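Local coordinates for protein N-acetylmuramoyl-l-alanine amidase (Bartonella henselae, PDB 3NE8) that probably hydrolyses the amide bond between N-acetylmuramic acid and L-alanine in peptidoglycan, as a zinc-dependent amidase remodelling the cell wall during division, at residues E28-A36 / I79-D87; I107-N116 / H171-L179. One frame throughout, in Å; residues are numbered along the deposited sequence. Where two conformers were deposited one is given.

Contact 1 of 2, residues E28-A36 / I79-D87. With ZN (zinc ion), chain B.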
loop_
_atom_site.group_PDB
_atom_site.type_symbol
_atom_site.label_atom_id
_atom_site.label_comp_id
_atom_site.label_asym_id
_atom_site.label_seq_id
_atom_site.Cartn_x
_atom_site.Cartn_y
_atom_site.Cartn_z
ATOM N N GLU A 28 -24.000 -6.200 -20.900
ATOM C CA GLU A 28 -22.908 -6.215 -19.947
ATOM C C GLU A 28 -22.044 -7.470 -20.085
ATOM O O GLU A 28 -20.817 -7.371 -20.086
ATOM C CB GLU A 28 -23.449 -6.088 -18.523
ATOM C CG GLU A 28 -22.363 -6.063 -17.473
ATOM C CD GLU A 28 -22.907 -5.955 -16.075
ATOM O OE1 GLU A 28 -24.143 -6.025 -15.889
ATOM O OE2 GLU A 28 -22.076 -5.822 -15.153
ATOM N N LYS A 29 -22.660 -8.642 -20.231
ATOM C CA LYS A 29 -21.866 -9.867 -20.279
ATOM C C LYS A 29 -20.886 -9.869 -21.445
ATOM O O LYS A 29 -19.830 -10.502 -21.366
ATOM C CB LYS A 29 -22.758 -11.116 -20.334
ATOM C CG LYS A 29 -23.548 -11.299 -21.624
ATOM C CD LYS A 29 -24.067 -12.724 -21.739
ATOM C CE LYS A 29 -24.930 -12.923 -22.976
ATOM N NZ LYS A 29 -25.296 -14.367 -23.130
ATOM N N ASP A 30 -21.237 -9.188 -22.529
ATOM C CA ASP A 30 -20.336 -9.122 -23.676
ATOM C C ASP A 30 -19.250 -8.066 -23.498
ATOM O O ASP A 30 -18.099 -8.276 -23.876
ATOM C CB ASP A 30 -21.117 -8.885 -24.970
ATOM C CG ASP A 30 -22.073 -10.034 -25.303
ATOM O OD1 ASP A 30 -21.733 -11.202 -25.034
ATOM O OD2 ASP A 30 -23.171 -9.755 -25.824
ATOM N N VAL A 31 -19.616 -6.934 -22.913
ATOM C CA VAL A 31 -18.660 -5.878 -22.625
ATOM C C VAL A 31 -17.604 -6.365 -21.632
ATOM O O VAL A 31 -16.414 -6.079 -21.791
ATOM C CB VAL A 31 -19.372 -4.628 -22.037
ATOM C CG1 VAL A 31 -18.359 -3.613 -21.492
ATOM C CG2 VAL A 31 -20.278 -3.990 -23.076
ATOM N N THR A 32 -18.033 -7.065 -20.591
ATOM C CA THR A 32 -17.069 -7.464 -19.570
ATOM C C THR A 32 -16.071 -8.501 -20.116
ATOM O O THR A 32 -14.891 -8.453 -19.771
ATOM C CB THR A 32 -17.750 -8.024 -18.317
ATOM O OG1 THR A 32 -18.467 -9.217 -18.673
ATOM C CG2 THR A 32 -18.689 -6.988 -17.682
ATOM N N LEU A 33 -16.542 -9.438 -20.948
ATOM C CA LEU A 33 -15.656 -10.422 -21.569
ATOM C C LEU A 33 -14.673 -9.718 -22.503
ATOM O O LEU A 33 -13.474 -10.018 -22.484
ATOM C CB LEU A 33 -16.462 -11.500 -22.299
ATOM C CG LEU A 33 -15.672 -12.624 -22.973
ATOM C CD1 LEU A 33 -14.820 -13.382 -21.964
ATOM C CD2 LEU A 33 -16.616 -13.577 -23.685
ATOM N N ALA A 34 -15.167 -8.770 -23.301
ATOM C CA ALA A 34 -14.292 -8.047 -24.223
ATOM C C ALA A 34 -13.248 -7.257 -23.440
ATOM O O ALA A 34 -12.079 -7.173 -23.819
ATOM C CB ALA A 34 -15.104 -7.117 -25.127
ATOM N N PHE A 35 -13.678 -6.622 -22.358
ATOM C CA PHE A 35 -12.744 -5.856 -21.542
ATOM C C PHE A 35 -11.702 -6.770 -20.897
ATOM O O PHE A 35 -10.512 -6.442 -20.864
ATOM C CB PHE A 35 -13.469 -5.031 -20.480
ATOM C CG PHE A 35 -12.556 -4.069 -19.775
ATOM C CD1 PHE A 35 -12.343 -2.802 -20.295
ATOM C CD2 PHE A 35 -11.858 -4.457 -18.644
ATOM C CE1 PHE A 35 -11.478 -1.916 -19.670
ATOM C CE2 PHE A 35 -10.983 -3.572 -18.017
ATOM C CZ PHE A 35 -10.801 -2.305 -18.538
ATOM N N ALA A 36 -12.145 -7.898 -20.353
ATOM C CA ALA A 36 -11.224 -8.851 -19.745
ATOM C C ALA A 36 -10.185 -9.317 -20.754
ATOM O O ALA A 36 -9.001 -9.439 -20.416
ATOM C CB ALA A 36 -11.978 -10.041 -19.163
ATOM N N ILE A 79 -9.734 -9.667 -10.078
ATOM C CA ILE A 79 -10.450 -8.477 -10.521
ATOM C C ILE A 79 -11.741 -8.894 -11.212
ATOM O O ILE A 79 -11.703 -9.566 -12.248
ATOM C CB ILE A 79 -9.597 -7.643 -11.504
ATOM C CG1 ILE A 79 -8.247 -7.255 -10.877
ATOM C CG2 ILE A 79 -10.364 -6.410 -11.943
ATOM C CD1 ILE A 79 -7.293 -6.569 -11.842
ATOM N N SER A 80 -12.873 -8.508 -10.638
ATOM C CA SER A 80 -14.160 -8.771 -11.263
ATOM C C SER A 80 -14.580 -7.531 -12.033
ATOM O O SER A 80 -14.575 -6.414 -11.494
ATOM C CB SER A 80 -15.203 -9.128 -10.208
ATOM O OG SER A 80 -16.412 -9.582 -10.811
ATOM N N ILE A 81 -14.941 -7.732 -13.297
ATOM C CA ILE A 81 -15.165 -6.649 -14.250
ATOM C C ILE A 81 -16.653 -6.536 -14.574
ATOM O O ILE A 81 -17.276 -7.528 -14.969
ATOM C CB ILE A 81 -14.378 -6.945 -15.542
ATOM C CG1 ILE A 81 -12.872 -6.976 -15.252
ATOM C CG2 ILE A 81 -14.719 -5.950 -16.653
ATOM C CD1 ILE A 81 -12.057 -7.762 -16.242
ATOM N N HIS A 82 -17.203 -5.333 -14.399
ATOM C CA HIS A 82 -18.635 -5.071 -14.514
ATOM C C HIS A 82 -18.948 -3.794 -15.270
ATOM O O HIS A 82 -18.080 -2.935 -15.440
ATOM C CB HIS A 82 -19.267 -5.034 -13.118
ATOM C CG HIS A 82 -19.344 -6.386 -12.503
ATOM N ND1 HIS A 82 -20.486 -7.153 -12.557
ATOM C CD2 HIS A 82 -18.388 -7.163 -11.937
ATOM C CE1 HIS A 82 -20.240 -8.334 -12.013
ATOM N NE2 HIS A 82 -18.978 -8.364 -11.628
ATOM N N ALA A 83 -20.190 -3.701 -15.735
ATOM C CA ALA A 83 -20.721 -2.489 -16.346
ATOM C C ALA A 83 -22.225 -2.451 -16.073
ATOM O O ALA A 83 -23.050 -2.687 -16.958
ATOM C CB ALA A 83 -20.429 -2.461 -17.837
ATOM N N ASP A 84 -22.570 -2.165 -14.826
ATOM C CA ASP A 84 -23.920 -2.371 -14.336
ATOM C C ASP A 84 -24.861 -1.204 -14.546
ATOM O O ASP A 84 -24.463 -0.112 -14.944
ATOM C CB ASP A 84 -23.861 -2.698 -12.845
ATOM C CG ASP A 84 -23.324 -4.083 -12.595
ATOM O OD1 ASP A 84 -24.010 -5.045 -12.999
ATOM O OD2 ASP A 84 -22.219 -4.221 -12.036
ATOM N N THR A 85 -26.133 -1.463 -14.288
ATOM C CA THR A 85 -27.115 -0.402 -14.163
ATOM C C THR A 85 -27.209 -0.037 -12.688
ATOM O O THR A 85 -27.274 -0.924 -11.835
ATOM C CB THR A 85 -28.495 -0.856 -14.661
ATOM O OG1 THR A 85 -28.513 -0.846 -16.092
ATOM C CG2 THR A 85 -29.584 0.073 -14.145
ATOM N N ILE A 86 -27.185 1.256 -12.382
ATOM C CA ILE A 86 -27.364 1.700 -10.999
ATOM C C ILE A 86 -28.637 2.524 -10.917
ATOM O O ILE A 86 -29.192 2.923 -11.943
ATOM C CB ILE A 86 -26.143 2.469 -10.423
ATOM C CG1 ILE A 86 -25.609 3.498 -11.416
ATOM C CG2 ILE A 86 -25.037 1.497 -10.021
ATOM C CD1 ILE A 86 -24.446 4.309 -10.867
ATOM N N ASP A 87 -29.103 2.762 -9.696
ATOM C CA ASP A 87 -30.429 3.330 -9.483
ATOM C C ASP A 87 -30.561 4.746 -10.044
ATOM O O ASP A 87 -31.620 5.133 -10.541
ATOM C CB ASP A 87 -30.786 3.286 -7.995
ATOM C CG ASP A 87 -30.768 1.871 -7.437
ATOM O OD1 ASP A 87 -30.765 0.909 -8.240
ATOM O OD2 ASP A 87 -30.759 1.720 -6.196
HETATM ZN ZN ZN B . -22.509 -6.557 -13.109
#
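The carboxylates of Glu-28 and Asp-84 meet at the zinc with their planes 85° apart, and the ring of His-82 completes this side of the site. Backbone O of Ser-80 lies in plane at the imidazole edge, while Glu-28 OE2 sits oblique to the ring; Ile-81 CG2 likewise meets the Phe-35 ring obliquely, at CD2. Zinc is held by Glu-28 OE2 at 2.2 Å, by His-82 ND1 and by both oxygens of Asp-84, unequally: OD1 at 2.1 Å and OD2 at 2.6 Å. His-13 and Glu-115 supply the remaining ligands. With CG anti to the backbone N (chi1 -179°) and the chain extended, Glu-28 reaches from the start of the helix to the strand end, where OE2 also accepts Ala-83 N at 2.9 Å, from above the carboxylate plane. Its other oxygen, OE1, is bonded to Ala-20 N. On the far side of the imidazole, His-82 NE2 donates to Ser-80 OG at 3.0 Å, close to the ring plane, and Ser-80 OG is bonded in turn to Asp-10. Further along the helix, Thr-32 turns its methyl CG2 to the strand, 3.1 Å from Ile-81 O, while Ile-81 CD1 packs on Ala-36 CB at 3.7 Å. Glu-28 is thus fixed by metal, backbone N-H and loop together, and the zinc at ND1 and Ser-80 at NE2 together probably fix the ring rotation of His-82. The zinc charge probably offsets the repulsion between Glu-28 OE2 and Asp-84 OD1, which lie 3.0 Å apart.

Contact 2 of 2, residues I107-N116 / H171-L179; sequences IAKSLAESEN and HRYADFQVL. With ZN (zinc ion), chain B.
Ala-112 sets its methyl over one face of the Phe-176 ring, a CH-pi contact with CB 3.7 Å from the ring centroid and 10° off the normal. Leu-111 crosses the same ring obliquely, bringing CD2 to its edge at CZ, and Glu-115 CB lies near the ring plane beside CE1. Turned with CG beside its own backbone N (chi1 -69°), Phe-176 brings its ring, which its CB alone would not, against Ala-112 of the helix. Ala-174 CB fits against Ala-112 CB at 3.7 Å and against Ala-108, consistent with the close approach of helix and strand, 7.4 Å between the axes of the short segments. At the helix end the amides of Asn-116 and Gln-177 stand nearly perpendicular, and Asn-116 uses both ends of its amide. OD1 accepts Gln-177 N at 2.8 Å in a nearly straight bond, and ND2 donates a hydrogen bond to Asp-175 O at 2.8 Å, that oxygen lying in the amide plane. Asp-175, the centre of an inverse gamma turn, has the same carbonyl gripped a second time by Gln-177 NE2, which comes from above the carbonyl plane at 3.2 Å. A water bridges Asn-116 OD1 to Val-178 N. Glu-115 instead bends away at chi2 (-60°) to bind zinc through OE2 at 2.2 Å. This is a helix packed against one face of the mixed sheet beside its outer strand, in a zinc amidase domain, with a metal ligand in its last turn.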
loop_
_atom_site.group_PDB
_atom_site.type_symbol
_atom_site.label_atom_id
_atom_site.label_comp_id
_atom_site.label_asym_id
_atom_site.label_seq_id
_atom_site.Cartn_x
_atom_site.Cartn_y
_atom_site.Cartn_z
ATOM N N ILE A 107 -25.878 3.815 -2.950
ATOM C CA ILE A 107 -25.726 3.283 -4.300
ATOM C C ILE A 107 -24.935 1.978 -4.270
ATOM O O ILE A 107 -25.313 0.989 -4.906
ATOM C CB ILE A 107 -25.025 4.293 -5.239
ATOM C CG1 ILE A 107 -25.953 5.472 -5.548
ATOM C CG2 ILE A 107 -24.588 3.613 -6.527
ATOM C CD1 ILE A 107 -27.133 5.119 -6.436
ATOM N N ALA A 108 -23.828 1.981 -3.537
ATOM C CA ALA A 108 -23.000 0.789 -3.395
ATOM C C ALA A 108 -23.795 -0.350 -2.756
ATOM O O ALA A 108 -23.702 -1.507 -3.186
ATOM C CB ALA A 108 -21.770 1.111 -2.577
ATOM N N LYS A 109 -24.577 -0.028 -1.730
ATOM C CA LYS A 109 -25.352 -1.043 -1.032
ATOM C C LYS A 109 -26.355 -1.705 -1.974
ATOM O O LYS A 109 -26.479 -2.931 -2.016
ATOM C CB LYS A 109 -26.076 -0.419 0.164
ATOM C CG LYS A 109 -26.810 -1.424 1.036
ATOM C CD LYS A 109 -27.554 -0.729 2.169
ATOM C CE LYS A 109 -28.443 -1.703 2.919
ATOM N NZ LYS A 109 -27.644 -2.748 3.609
ATOM N N SER A 110 -27.069 -0.888 -2.735
ATOM C CA SER A 110 -28.075 -1.403 -3.651
ATOM C C SER A 110 -27.421 -2.195 -4.775
ATOM O O SER A 110 -27.948 -3.216 -5.214
ATOM C CB SER A 110 -28.897 -0.255 -4.231
ATOM O OG SER A 110 -30.008 -0.751 -4.951
ATOM N N LEU A 111 -26.270 -1.718 -5.244
ATOM C CA LEU A 111 -25.563 -2.408 -6.317
ATOM C C LEU A 111 -25.135 -3.807 -5.885
ATOM O O LEU A 111 -25.329 -4.770 -6.621
ATOM C CB LEU A 111 -24.358 -1.594 -6.784
ATOM C CG LEU A 111 -23.478 -2.225 -7.866
ATOM C CD1 LEU A 111 -24.259 -2.484 -9.160
ATOM C CD2 LEU A 111 -22.264 -1.339 -8.124
ATOM N N ALA A 112 -24.557 -3.930 -4.695
ATOM C CA ALA A 112 -24.155 -5.244 -4.202
ATOM C C ALA A 112 -25.348 -6.175 -4.026
ATOM O O ALA A 112 -25.266 -7.355 -4.348
ATOM C CB ALA A 112 -23.376 -5.123 -2.900
ATOM N N GLU A 113 -26.455 -5.648 -3.513
ATOM C CA GLU A 113 -27.656 -6.459 -3.340
ATOM C C GLU A 113 -28.074 -7.067 -4.666
ATOM O O GLU A 113 -28.354 -8.265 -4.759
ATOM C CB GLU A 113 -28.807 -5.617 -2.785
ATOM C CG GLU A 113 -28.641 -5.202 -1.331
ATOM C CD GLU A 113 -29.697 -4.202 -0.883
ATOM O OE1 GLU A 113 -29.790 -3.937 0.335
ATOM O OE2 GLU A 113 -30.435 -3.680 -1.747
ATOM N N SER A 114 -28.111 -6.236 -5.701
ATOM C CA SER A 114 -28.539 -6.687 -7.017
ATOM C C SER A 114 -27.529 -7.634 -7.656
ATOM O O SER A 114 -27.902 -8.645 -8.256
ATOM C CB SER A 114 -28.784 -5.490 -7.935
ATOM O OG SER A 114 -29.916 -4.757 -7.511
ATOM N N GLU A 115 -26.246 -7.306 -7.540
ATOM C CA GLU A 115 -25.207 -8.104 -8.172
ATOM C C GLU A 115 -25.022 -9.471 -7.519
ATOM O O GLU A 115 -24.600 -10.428 -8.174
ATOM C CB GLU A 115 -23.897 -7.316 -8.232
ATOM C CG GLU A 115 -23.978 -6.194 -9.244
ATOM C CD GLU A 115 -24.244 -6.754 -10.617
ATOM O OE1 GLU A 115 -25.406 -6.718 -11.100
ATOM O OE2 GLU A 115 -23.287 -7.297 -11.192
ATOM N N ASN A 116 -25.358 -9.573 -6.240
ATOM C CA ASN A 116 -25.309 -10.856 -5.553
ATOM C C ASN A 116 -26.459 -11.766 -5.958
ATOM O O ASN A 116 -26.325 -12.991 -5.940
ATOM C CB ASN A 116 -25.319 -10.660 -4.038
ATOM C CG ASN A 116 -24.004 -10.103 -3.507
ATOM O OD1 ASN A 116 -22.952 -10.206 -4.156
ATOM N ND2 ASN A 116 -24.056 -9.525 -2.314
ATOM N N HIS A 171 -13.511 5.141 -4.992
ATOM C CA HIS A 171 -13.316 3.915 -4.229
ATOM C C HIS A 171 -14.472 3.737 -3.258
ATOM O O HIS A 171 -14.603 4.500 -2.303
ATOM C CB HIS A 171 -11.982 3.892 -3.477
ATOM C CG HIS A 171 -11.836 2.700 -2.584
ATOM N ND1 HIS A 171 -11.277 2.764 -1.325
ATOM C CD2 HIS A 171 -12.241 1.419 -2.748
ATOM C CE1 HIS A 171 -11.311 1.565 -0.770
ATOM N NE2 HIS A 171 -11.892 0.730 -1.616
ATOM N N ARG A 172 -15.307 2.736 -3.519
ATOM C CA ARG A 172 -16.466 2.439 -2.692
ATOM C C ARG A 172 -16.385 1.007 -2.182
ATOM O O ARG A 172 -15.434 0.277 -2.480
ATOM C CB ARG A 172 -17.757 2.689 -3.476
ATOM C CG ARG A 172 -17.861 4.123 -3.963
ATOM C CD ARG A 172 -19.185 4.444 -4.618
ATOM N NE ARG A 172 -19.183 5.818 -5.120
ATOM C CZ ARG A 172 -20.273 6.555 -5.303
ATOM N NH1 ARG A 172 -21.472 6.062 -5.021
ATOM N NH2 ARG A 172 -20.154 7.790 -5.771
ATOM N N TYR A 173 -17.368 0.594 -1.392
ATOM C CA TYR A 173 -17.330 -0.750 -0.827
ATOM C C TYR A 173 -18.705 -1.208 -0.382
ATOM O O TYR A 173 -19.570 -0.399 -0.034
ATOM C CB TYR A 173 -16.307 -0.859 0.314
ATOM C CG TYR A 173 -16.339 0.292 1.286
ATOM C CD1 TYR A 173 -17.206 0.291 2.366
ATOM C CD2 TYR A 173 -15.480 1.371 1.133
ATOM C CE1 TYR A 173 -17.233 1.351 3.263
ATOM C CE2 TYR A 173 -15.498 2.432 2.022
ATOM C CZ TYR A 173 -16.375 2.410 3.080
ATOM O OH TYR A 173 -16.402 3.460 3.974
ATOM N N ALA A 174 -18.911 -2.515 -0.445
ATOM C CA ALA A 174 -20.156 -3.131 -0.020
ATOM C C ALA A 174 -19.933 -4.630 0.011
ATOM O O ALA A 174 -18.846 -5.108 -0.316
ATOM C CB ALA A 174 -21.306 -2.767 -0.963
ATOM N N ASP A 175 -20.959 -5.375 0.404
ATOM C CA ASP A 175 -20.815 -6.801 0.654
ATOM C C ASP A 175 -21.005 -7.625 -0.628
ATOM O O ASP A 175 -21.972 -8.379 -0.765
ATOM C CB ASP A 175 -21.816 -7.213 1.736
ATOM C CG ASP A 175 -21.582 -8.611 2.257
ATOM O OD1 ASP A 175 -20.459 -9.141 2.127
ATOM O OD2 ASP A 175 -22.541 -9.180 2.820
ATOM N N PHE A 176 -20.078 -7.471 -1.564
ATOM C CA PHE A 176 -20.098 -8.220 -2.825
ATOM C C PHE A 176 -19.590 -9.649 -2.611
ATOM O O PHE A 176 -18.436 -9.853 -2.212
ATOM C CB PHE A 176 -19.201 -7.538 -3.861
ATOM C CG PHE A 176 -19.723 -6.221 -4.358
ATOM C CD1 PHE A 176 -20.629 -6.170 -5.401
ATOM C CD2 PHE A 176 -19.287 -5.031 -3.796
ATOM C CE1 PHE A 176 -21.104 -4.950 -5.868
ATOM C CE2 PHE A 176 -19.755 -3.814 -4.259
ATOM C CZ PHE A 176 -20.658 -3.769 -5.293
ATOM N N GLN A 177 -20.436 -10.637 -2.889
ATOM C CA GLN A 177 -20.046 -12.027 -2.676
ATOM C C GLN A 177 -18.874 -12.472 -3.553
ATOM O O GLN A 177 -18.117 -13.364 -3.174
ATOM C CB GLN A 177 -21.245 -12.962 -2.869
ATOM C CG GLN A 177 -22.357 -12.745 -1.857
ATOM C CD GLN A 177 -21.841 -12.692 -0.435
ATOM O OE1 GLN A 177 -21.487 -13.717 0.151
ATOM N NE2 GLN A 177 -21.789 -11.492 0.130
ATOM N N VAL A 178 -18.698 -11.840 -4.706
ATOM C CA VAL A 178 -17.597 -12.242 -5.577
ATOM C C VAL A 178 -16.242 -11.791 -5.021
ATOM O O VAL A 178 -15.194 -12.237 -5.505
ATOM C CB VAL A 178 -17.807 -11.750 -7.027
ATOM C CG1 VAL A 178 -17.393 -10.289 -7.186
ATOM C CG2 VAL A 178 -17.047 -12.640 -8.007
ATOM N N LEU A 179 -16.265 -10.937 -3.994
ATOM C CA LEU A 179 -15.040 -10.423 -3.384
ATOM C C LEU A 179 -14.687 -11.136 -2.073
ATOM O O LEU A 179 -13.857 -10.642 -1.309
ATOM C CB LEU A 179 -15.152 -8.908 -3.153
ATOM C CG LEU A 179 -15.438 -8.043 -4.385
ATOM C CD1 LEU A 179 -15.444 -6.557 -4.019
ATOM C CD2 LEU A 179 -14.428 -8.333 -5.502
HETATM ZN ZN ZN B . -22.509 -6.557 -13.109
HETATM O O HOH W 1 -20.627 -9.894 -5.987
#

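In the fold
The zinc joins the two contacts, whose centres lie about 14 Å apart: contact 1 supplies Glu-28, His-82 and Asp-84, contact 2 supplies Glu-115, and His-13 completes the site. Around the metal, Glu-115 OE2 comes within 3.1 Å of His-82 ND1, and Glu-115 OE1, which is not a zinc ligand, lies 2.9 Å from Asp-84 OD1, two like charges close together. Beside it Leu-111 CD1 packs on Asp-84 CB at 3.7 Å, and farther out Ser-110 OG and Asp-87 OD2, 2.9 Å apart, probably share a hydrogen bond. Both contacts reach the same mixed sheet, contact 1 through strand 77-82 in its interior and contact 2 through strand 170-174, one of the two outermost strands within the chain.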